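Local coordinates for inorganic polyphosphate/ATP-glucomannokinase (Arthrobacter sp., PDB 1WOQ), which probably phosphorylates glucose and mannose, taking the phosphate from inorganic polyphosphate or ATP, as a kinase of the ROK family, at residues P72-V78 and G115-E119; K141-V146 and A156-D160; P215-G221 and T239-A244. One frame throughout, in Å; residues are numbered along the deposited sequence.

Contact 1: residues P72-V78 and G115-E119; sequences PAAGSPV and GRPVE
R116 runs along the turn that precedes strand 78-82 and binds it through its guanidinium. Its CB lies 4.0 Å from S76 O, and CG and CD run on past the V78 side chain, CD packing on V78 CG2. A bend at chi3 (-68°) turns the head group along the turn. NE then donates to S76 O at 2.8 Å, in the guanidinium plane. NH2 uses the same edge, giving a more bent bond to S76 O and another to S76 OG at 2.9 Å, so that S76 is gripped side-on through two atoms. A73 to S76 form a type I beta turn, where A73 O accepts from both S76 N and S76 OG; the second bond fixes the hydroxyl that R116 meets. A74 O hangs over one face of the guanidinium, 3.2 Å from CZ, while V78 CG2 lies over the opposite face. A water bridges NH2 to P72 O, and NH1 bonds to S66 OG.

Beyond the arginine the segments become neighbouring parallel strands of the first actin-like sheet, 118-122 being outermost within the chain. V78 N donates to P117 O and E119 N to V78 O, either side of V118. P77 CB rests on P117 CG at 3.7 Å.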
loop_
_atom_site.group_PDB
_atom_site.type_symbol
_atom_site.label_atom_id
_atom_site.label_comp_id
_atom_site.label_asym_id
_atom_site.label_seq_id
_atom_site.Cartn_x
_atom_site.Cartn_y
_atom_site.Cartn_z
ATOM N N PRO A 72 -10.906 -17.270 9.312
ATOM C CA PRO A 72 -12.328 -16.914 9.225
ATOM C C PRO A 72 -13.056 -18.014 8.457
ATOM O O PRO A 72 -12.432 -18.989 8.041
ATOM C CB PRO A 72 -12.299 -15.593 8.465
ATOM C CG PRO A 72 -11.138 -15.781 7.538
ATOM C CD PRO A 72 -10.094 -16.397 8.443
ATOM N N ALA A 73 -14.366 -17.866 8.269
ATOM C CA ALA A 73 -15.149 -18.864 7.536
ATOM C C ALA A 73 -14.534 -19.110 6.158
ATOM O O ALA A 73 -14.078 -18.176 5.500
ATOM C CB ALA A 73 -16.592 -18.399 7.391
ATOM N N ALA A 74 -14.544 -20.367 5.724
ATOM C CA ALA A 74 -13.962 -20.766 4.442
ATOM C C ALA A 74 -14.398 -19.969 3.216
ATOM O O ALA A 74 -13.633 -19.832 2.260
ATOM C CB ALA A 74 -14.218 -22.255 4.204
ATOM N N GLY A 75 -15.616 -19.444 3.229
ATOM C CA GLY A 75 -16.084 -18.690 2.079
ATOM C C GLY A 75 -16.059 -17.185 2.253
ATOM O O GLY A 75 -16.593 -16.450 1.418
ATOM N N SER A 76 -15.437 -16.718 3.330
ATOM C CA SER A 76 -15.363 -15.288 3.598
ATOM C C SER A 76 -14.562 -14.566 2.516
ATOM O O SER A 76 -13.615 -15.117 1.959
ATOM C CB SER A 76 -14.728 -15.040 4.969
ATOM O OG SER A 76 -13.436 -15.615 5.050
ATOM N N PRO A 77 -14.943 -13.319 2.198
ATOM C CA PRO A 77 -14.234 -12.548 1.175
ATOM C C PRO A 77 -12.802 -12.234 1.599
ATOM O O PRO A 77 -12.515 -12.102 2.786
ATOM C CB PRO A 77 -15.091 -11.290 1.037
ATOM C CG PRO A 77 -15.653 -11.120 2.407
ATOM C CD PRO A 77 -16.047 -12.532 2.777
ATOM N N VAL A 78 -11.916 -12.120 0.616
ATOM C CA VAL A 78 -10.509 -11.830 0.864
ATOM C C VAL A 78 -10.116 -10.501 0.228
ATOM O O VAL A 78 -10.431 -10.244 -0.934
ATOM C CB VAL A 78 -9.612 -12.944 0.273
ATOM C CG1 VAL A 78 -8.137 -12.602 0.457
ATOM C CG2 VAL A 78 -9.945 -14.266 0.937
ATOM N N GLY A 115 -11.788 -19.394 -5.263
ATOM C CA GLY A 115 -13.058 -20.028 -4.955
ATOM C C GLY A 115 -13.843 -19.296 -3.882
ATOM O O GLY A 115 -14.649 -19.890 -3.170
ATOM N N ARG A 116 -13.597 -17.996 -3.762
ATOM C CA ARG A 116 -14.286 -17.158 -2.788
ATOM C C ARG A 116 -14.157 -15.723 -3.286
ATOM O O ARG A 116 -13.260 -15.419 -4.068
ATOM C CB ARG A 116 -13.637 -17.301 -1.404
ATOM C CG ARG A 116 -12.190 -16.829 -1.352
ATOM C CD ARG A 116 -11.402 -17.522 -0.245
ATOM N NE ARG A 116 -11.828 -17.148 1.100
ATOM C CZ ARG A 116 -11.296 -17.659 2.207
ATOM N NH1 ARG A 116 -10.327 -18.563 2.118
ATOM N NH2 ARG A 116 -11.710 -17.257 3.399
ATOM N N PRO A 117 -15.051 -14.825 -2.846
ATOM C CA PRO A 117 -14.953 -13.437 -3.309
ATOM C C PRO A 117 -13.641 -12.747 -2.936
ATOM O O PRO A 117 -13.158 -12.866 -1.813
ATOM C CB PRO A 117 -16.172 -12.769 -2.673
ATOM C CG PRO A 117 -16.437 -13.608 -1.456
ATOM C CD PRO A 117 -16.210 -15.005 -1.957
ATOM N N VAL A 118 -13.073 -12.034 -3.900
ATOM C CA VAL A 118 -11.825 -11.308 -3.696
ATOM C C VAL A 118 -12.002 -9.905 -4.244
ATOM O O VAL A 118 -12.466 -9.724 -5.372
ATOM C CB VAL A 118 -10.643 -11.968 -4.441
ATOM C CG1 VAL A 118 -9.387 -11.112 -4.287
ATOM C CG2 VAL A 118 -10.397 -13.359 -3.903
ATOM N N GLU A 119 -11.642 -8.915 -3.438
ATOM C CA GLU A 119 -11.748 -7.524 -3.850
ATOM C C GLU A 119 -10.404 -6.847 -3.679
ATOM O O GLU A 119 -9.837 -6.821 -2.584
ATOM C CB GLU A 119 -12.824 -6.817 -3.038
ATOM C CG GLU A 119 -14.218 -7.288 -3.407
ATOM C CD GLU A 119 -15.299 -6.600 -2.613
ATOM O OE1 GLU A 119 -15.234 -5.362 -2.475
ATOM O OE2 GLU A 119 -16.219 -7.299 -2.141
HETATM O O HOH W 1 -10.772 -18.751 5.705
#

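Contact 2: residues K141-V146 and A156-D160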
loop_
_atom_site.group_PDB
_atom_site.type_symbol
_atom_site.label_atom_id
_atom_site.label_comp_id
_atom_site.label_asym_id
_atom_site.label_seq_id
_atom_site.Cartn_x
_atom_site.Cartn_y
_atom_site.Cartn_z
ATOM N N LYS A 141 -8.693 15.342 10.975
ATOM C CA LYS A 141 -9.661 15.687 9.944
ATOM C C LYS A 141 -8.947 16.414 8.814
ATOM O O LYS A 141 -7.756 16.714 8.910
ATOM C CB LYS A 141 -10.769 16.572 10.515
ATOM C CG LYS A 141 -10.273 17.817 11.230
ATOM C CD LYS A 141 -11.426 18.734 11.657
ATOM C CE LYS A 141 -12.404 18.048 12.611
ATOM N NZ LYS A 141 -13.205 16.972 11.962
ATOM N N GLY A 142 -9.677 16.687 7.743
ATOM C CA GLY A 142 -9.083 17.382 6.622
ATOM C C GLY A 142 -8.227 16.471 5.768
ATOM O O GLY A 142 -8.337 15.248 5.828
ATOM N N THR A 143 -7.354 17.079 4.979
ATOM C CA THR A 143 -6.487 16.337 4.076
ATOM C C THR A 143 -5.266 15.726 4.739
ATOM O O THR A 143 -4.454 16.428 5.339
ATOM C CB THR A 143 -6.020 17.249 2.934
ATOM O OG1 THR A 143 -7.167 17.749 2.242
ATOM C CG2 THR A 143 -5.129 16.486 1.955
ATOM N N VAL A 144 -5.149 14.407 4.614
ATOM C CA VAL A 144 -4.024 13.656 5.161
ATOM C C VAL A 144 -3.456 12.833 4.013
ATOM O O VAL A 144 -4.166 12.039 3.405
ATOM C CB VAL A 144 -4.477 12.712 6.303
ATOM C CG1 VAL A 144 -3.318 11.825 6.744
ATOM C CG2 VAL A 144 -4.981 13.542 7.485
ATOM N N LEU A 145 -2.178 13.019 3.709
ATOM C CA LEU A 145 -1.581 12.278 2.605
ATOM C C LEU A 145 -0.550 11.275 3.088
ATOM O O LEU A 145 0.440 11.638 3.718
ATOM C CB LEU A 145 -0.945 13.249 1.601
ATOM C CG LEU A 145 -1.898 14.316 1.044
ATOM C CD1 LEU A 145 -1.136 15.249 0.106
ATOM C CD2 LEU A 145 -3.053 13.646 0.315
ATOM N N VAL A 146 -0.803 10.003 2.799
ATOM C CA VAL A 146 0.106 8.932 3.185
ATOM C C VAL A 146 0.963 8.626 1.960
ATOM O O VAL A 146 0.461 8.151 0.943
ATOM C CB VAL A 146 -0.676 7.670 3.604
ATOM C CG1 VAL A 146 0.283 6.618 4.155
ATOM C CG2 VAL A 146 -1.713 8.035 4.657
ATOM N N ALA A 156 -1.838 7.636 -0.663
ATOM C CA ALA A 156 -3.222 7.428 -0.268
ATOM C C ALA A 156 -3.731 8.819 0.091
ATOM O O ALA A 156 -3.154 9.495 0.948
ATOM C CB ALA A 156 -3.306 6.514 0.952
ATOM N N PHE A 157 -4.793 9.248 -0.577
ATOM C CA PHE A 157 -5.378 10.560 -0.324
ATOM C C PHE A 157 -6.548 10.357 0.637
ATOM O O PHE A 157 -7.565 9.763 0.278
ATOM C CB PHE A 157 -5.863 11.174 -1.645
ATOM C CG PHE A 157 -6.088 12.665 -1.584
ATOM C CD1 PHE A 157 -5.371 13.518 -2.419
ATOM C CD2 PHE A 157 -7.021 13.210 -0.706
ATOM C CE1 PHE A 157 -5.582 14.901 -2.382
ATOM C CE2 PHE A 157 -7.240 14.588 -0.656
ATOM C CZ PHE A 157 -6.519 15.436 -1.497
ATOM N N ILE A 158 -6.385 10.836 1.865
ATOM C CA ILE A 158 -7.414 10.714 2.891
ATOM C C ILE A 158 -8.001 12.098 3.176
ATOM O O ILE A 158 -7.260 13.069 3.305
ATOM C CB ILE A 158 -6.821 10.162 4.219
ATOM C CG1 ILE A 158 -6.081 8.843 3.970
ATOM C CG2 ILE A 158 -7.934 9.954 5.246
ATOM C CD1 ILE A 158 -6.954 7.730 3.419
ATOM N N PHE A 159 -9.327 12.189 3.246
ATOM C CA PHE A 159 -9.983 13.457 3.560
ATOM C C PHE A 159 -11.074 13.203 4.591
ATOM O O PHE A 159 -12.015 12.445 4.340
ATOM C CB PHE A 159 -10.601 14.102 2.319
ATOM C CG PHE A 159 -11.149 15.478 2.581
ATOM C CD1 PHE A 159 -10.293 16.533 2.875
ATOM C CD2 PHE A 159 -12.523 15.707 2.593
ATOM C CE1 PHE A 159 -10.789 17.798 3.183
ATOM C CE2 PHE A 159 -13.032 16.971 2.899
ATOM C CZ PHE A 159 -12.162 18.017 3.195
ATOM N N ASP A 160 -10.946 13.845 5.747
ATOM C CA ASP A 160 -11.902 13.666 6.834
ATOM C C ASP A 160 -12.012 12.185 7.185
ATOM O O ASP A 160 -13.101 11.673 7.466
ATOM C CB ASP A 160 -13.281 14.223 6.452
ATOM C CG ASP A 160 -13.352 15.739 6.551
ATOM O OD1 ASP A 160 -12.432 16.349 7.133
ATOM O OD2 ASP A 160 -14.342 16.321 6.057
#
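T143 to V146 and A156 to F159 pair as the two arms of an antiparallel beta hairpin, part of the second mixed sheet of this actin-like ROK fold. The compact part is the end nearer the bound glucose, where V144 with I158 and V146 with A156 form hydrogen-bonded pairs. Both partners donate and accept in each, and the bond from V144 N to I158 O is almost straight (176°). On one face of the sheet these four residues meet through their CB atoms, V146 CB lying 3.9 Å from A156 CB.

On the other face L145 and F157 lie alongside each other, pointing the same way. CD2 of L145 sits over one face of the F157 ring, 3.8 Å from its centroid, in a CH-pi contact. F157 CG is anti to the backbone N (chi1 -162°), which leans the ring toward strand 143-146 and under that methyl; F213 meets the same ring edge-to-face. T143 CG2 approaches the ring obliquely, at the CE2 and CZ end.

Packing thins toward the exposed end formed by K141, F159 and D160. There T143 OG1 only meets the edge of the F159 ring, and the ammonium of K141 stays apart from the D160 carboxylate, NZ being 4.9 Å from OD1. Polar bonds take over from side-chain packing: D160 N donates to G142 O from above the carbonyl plane, and G142 N returns a bond to D160 OD1 at 2.8 Å, nearly in line with the carboxylate C-O bond.

Contact 3: residues P215-G221 and T239-A244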
loop_
_atom_site.group_PDB
_atom_site.type_symbol
_atom_site.label_atom_id
_atom_site.label_comp_id
_atom_site.label_asym_id
_atom_site.label_seq_id
_atom_site.Cartn_x
_atom_site.Cartn_y
_atom_site.Cartn_z
ATOM N N PRO A 215 -1.866 19.915 2.954
ATOM C CA PRO A 215 -2.387 18.898 3.866
ATOM C C PRO A 215 -2.223 19.226 5.343
ATOM O O PRO A 215 -1.393 20.056 5.732
ATOM C CB PRO A 215 -1.613 17.644 3.459
ATOM C CG PRO A 215 -0.289 18.201 3.052
ATOM C CD PRO A 215 -0.654 19.441 2.260
ATOM N N GLU A 216 -3.035 18.568 6.157
ATOM C CA GLU A 216 -2.983 18.744 7.602
ATOM C C GLU A 216 -1.823 17.911 8.139
ATOM O O GLU A 216 -1.237 18.230 9.175
ATOM C CB GLU A 216 -4.280 18.246 8.244
ATOM C CG GLU A 216 -5.542 18.957 7.783
ATOM C CD GLU A 216 -5.504 20.445 8.057
ATOM O OE1 GLU A 216 -5.087 20.831 9.172
ATOM O OE2 GLU A 216 -5.897 21.225 7.164
ATOM N N LEU A 217 -1.491 16.844 7.417
ATOM C CA LEU A 217 -0.437 15.935 7.848
ATOM C C LEU A 217 0.088 15.057 6.719
ATOM O O LEU A 217 -0.649 14.693 5.807
ATOM C CB LEU A 217 -0.979 15.020 8.955
ATOM C CG LEU A 217 -0.092 13.907 9.523
ATOM C CD1 LEU A 217 1.007 14.529 10.367
ATOM C CD2 LEU A 217 -0.930 12.946 10.371
ATOM N N PHE A 218 1.373 14.733 6.799
ATOM C CA PHE A 218 2.028 13.840 5.846
ATOM C C PHE A 218 2.399 12.626 6.688
ATOM O O PHE A 218 2.919 12.781 7.789
ATOM C CB PHE A 218 3.335 14.440 5.314
ATOM C CG PHE A 218 3.179 15.304 4.096
ATOM C CD1 PHE A 218 3.742 16.579 4.065
ATOM C CD2 PHE A 218 2.543 14.826 2.954
ATOM C CE1 PHE A 218 3.679 17.365 2.915
ATOM C CE2 PHE A 218 2.476 15.605 1.796
ATOM C CZ PHE A 218 3.047 16.877 1.780
ATOM N N ILE A 219 2.123 11.429 6.186
ATOM C CA ILE A 219 2.493 10.209 6.896
ATOM C C ILE A 219 3.364 9.442 5.910
ATOM O O ILE A 219 2.937 9.163 4.795
ATOM C CB ILE A 219 1.266 9.355 7.262
ATOM C CG1 ILE A 219 0.366 10.121 8.235
ATOM C CG2 ILE A 219 1.723 8.043 7.891
ATOM C CD1 ILE A 219 -0.962 9.439 8.510
ATOM N N VAL A 220 4.588 9.121 6.312
ATOM C CA VAL A 220 5.495 8.415 5.423
ATOM C C VAL A 220 5.523 6.919 5.684
ATOM O O VAL A 220 5.887 6.470 6.773
ATOM C CB VAL A 220 6.927 8.978 5.535
ATOM C CG1 VAL A 220 7.844 8.263 4.549
ATOM C CG2 VAL A 220 6.915 10.483 5.263
ATOM N N GLY A 221 5.131 6.156 4.666
ATOM C CA GLY A 221 5.116 4.711 4.773
ATOM C C GLY A 221 6.161 4.069 3.879
ATOM O O GLY A 221 7.065 4.741 3.382
ATOM N N THR A 239 4.058 21.565 6.790
ATOM C CA THR A 239 3.192 20.455 7.183
ATOM C C THR A 239 3.892 19.463 8.100
ATOM O O THR A 239 5.014 19.044 7.828
ATOM C CB THR A 239 2.725 19.660 5.943
ATOM O OG1 THR A 239 2.217 20.564 4.957
ATOM C CG2 THR A 239 1.642 18.654 6.322
ATOM N N PRO A 240 3.241 19.075 9.206
ATOM C CA PRO A 240 3.903 18.108 10.082
ATOM C C PRO A 240 4.046 16.809 9.297
ATOM O O PRO A 240 3.179 16.460 8.490
ATOM C CB PRO A 240 2.943 17.992 11.267
ATOM C CG PRO A 240 1.610 18.333 10.672
ATOM C CD PRO A 240 1.935 19.483 9.752
ATOM N N ILE A 241 5.146 16.102 9.515
ATOM C CA ILE A 241 5.380 14.861 8.793
ATOM C C ILE A 241 5.911 13.805 9.749
ATOM O O ILE A 241 6.886 14.031 10.470
ATOM C CB ILE A 241 6.356 15.105 7.605
ATOM C CG1 ILE A 241 6.572 13.808 6.823
ATOM C CG2 ILE A 241 7.677 15.687 8.113
ATOM C CD1 ILE A 241 7.197 14.024 5.448
ATOM N N VAL A 242 5.244 12.658 9.767
ATOM C CA VAL A 242 5.621 11.574 10.658
ATOM C C VAL A 242 5.611 10.225 9.951
ATOM O O VAL A 242 4.939 10.039 8.932
ATOM C CB VAL A 242 4.650 11.488 11.862
ATOM C CG1 VAL A 242 4.539 12.843 12.546
ATOM C CG2 VAL A 242 3.276 11.020 11.389
ATOM N N PRO A 243 6.370 9.261 10.481
ATOM C CA PRO A 243 6.387 7.944 9.848
ATOM C C PRO A 243 5.084 7.211 10.151
ATOM O O PRO A 243 4.411 7.502 11.145
ATOM C CB PRO A 243 7.599 7.275 10.486
ATOM C CG PRO A 243 7.614 7.871 11.862
ATOM C CD PRO A 243 7.351 9.332 11.580
ATOM N N ALA A 244 4.726 6.268 9.286
ATOM C CA ALA A 244 3.508 5.486 9.460
ATOM C C ALA A 244 3.618 4.559 10.670
ATOM O O ALA A 244 4.710 4.088 11.006
ATOM C CB ALA A 244 3.239 4.664 8.201
HETATM O O HOH W 2 0.124 21.963 4.699
#
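A chi1 of -49° sets OG1 of T239 beside the backbone N and swings CG2 to the far side from that nitrogen; with F218 CG opposite its carbonyl carbon (chi1 -88°), the threonine methyl is brought against the phenyl ring, CG2 lying 3.7 Å from CD1. These residues stand where two parallel strands, 217-221 and 241-243, begin to pair at the margin of the second sheet of the actin-like fold; 241-243 is its outermost strand within the chain. The methyl comes to the ring obliquely and also touches P215 CG, which covers part of one ring face. A water joins the two segments at this end, donating to both P215 O and T239 OG1, and the threonine hydroxyl also bonds to E210.

On the same face, F218 CB packs on I241 CG1 at 3.6 Å, and I241 CD1 reaches on to V220 CG2. F206, from helix 195-213, meets the phenyl ring edge-to-face, tying the strand pair to that helix. Without the F218 ring, as with an alanine here, the T239 methyl and F206 would probably lose their aromatic partner and a gap would open between sheet and helix. On the opposite face of the sheet, I219 CG2 lies 3.7 Å from A244 CB, while L217 CD1 touches P240 CG at the more exposed end.

The backbone ladder alternates in the parallel manner: F218 bonds to P240 and V242, V220 to V242 and A244. Its last rung, from A244 N to V220 O, is 2.8 Å long, with the donor 44° out of the carbonyl plane.

Overall arrangement
Along the chain the three contacts follow in series. Contact 1 belongs to the first five-stranded sheet, joining strands 78-82 and 118-122; contacts 2 and 3 belong to the second, whose strand order 3-2-1-4-5 repeats that of the first. Contact 1 stands apart, its centre about 29 Å from that of contact 2 and 33 Å from that of contact 3. Contacts 2 and 3 have centres only about 10 Å apart and meet where strand 143-149 runs beside strand 217-221, through probable hydrogen bonds such as L145 O to I219 N. Two such sheets are the hallmark of the actin-like ATPase clan, and in this kinase the glucose is bound between its two lobes.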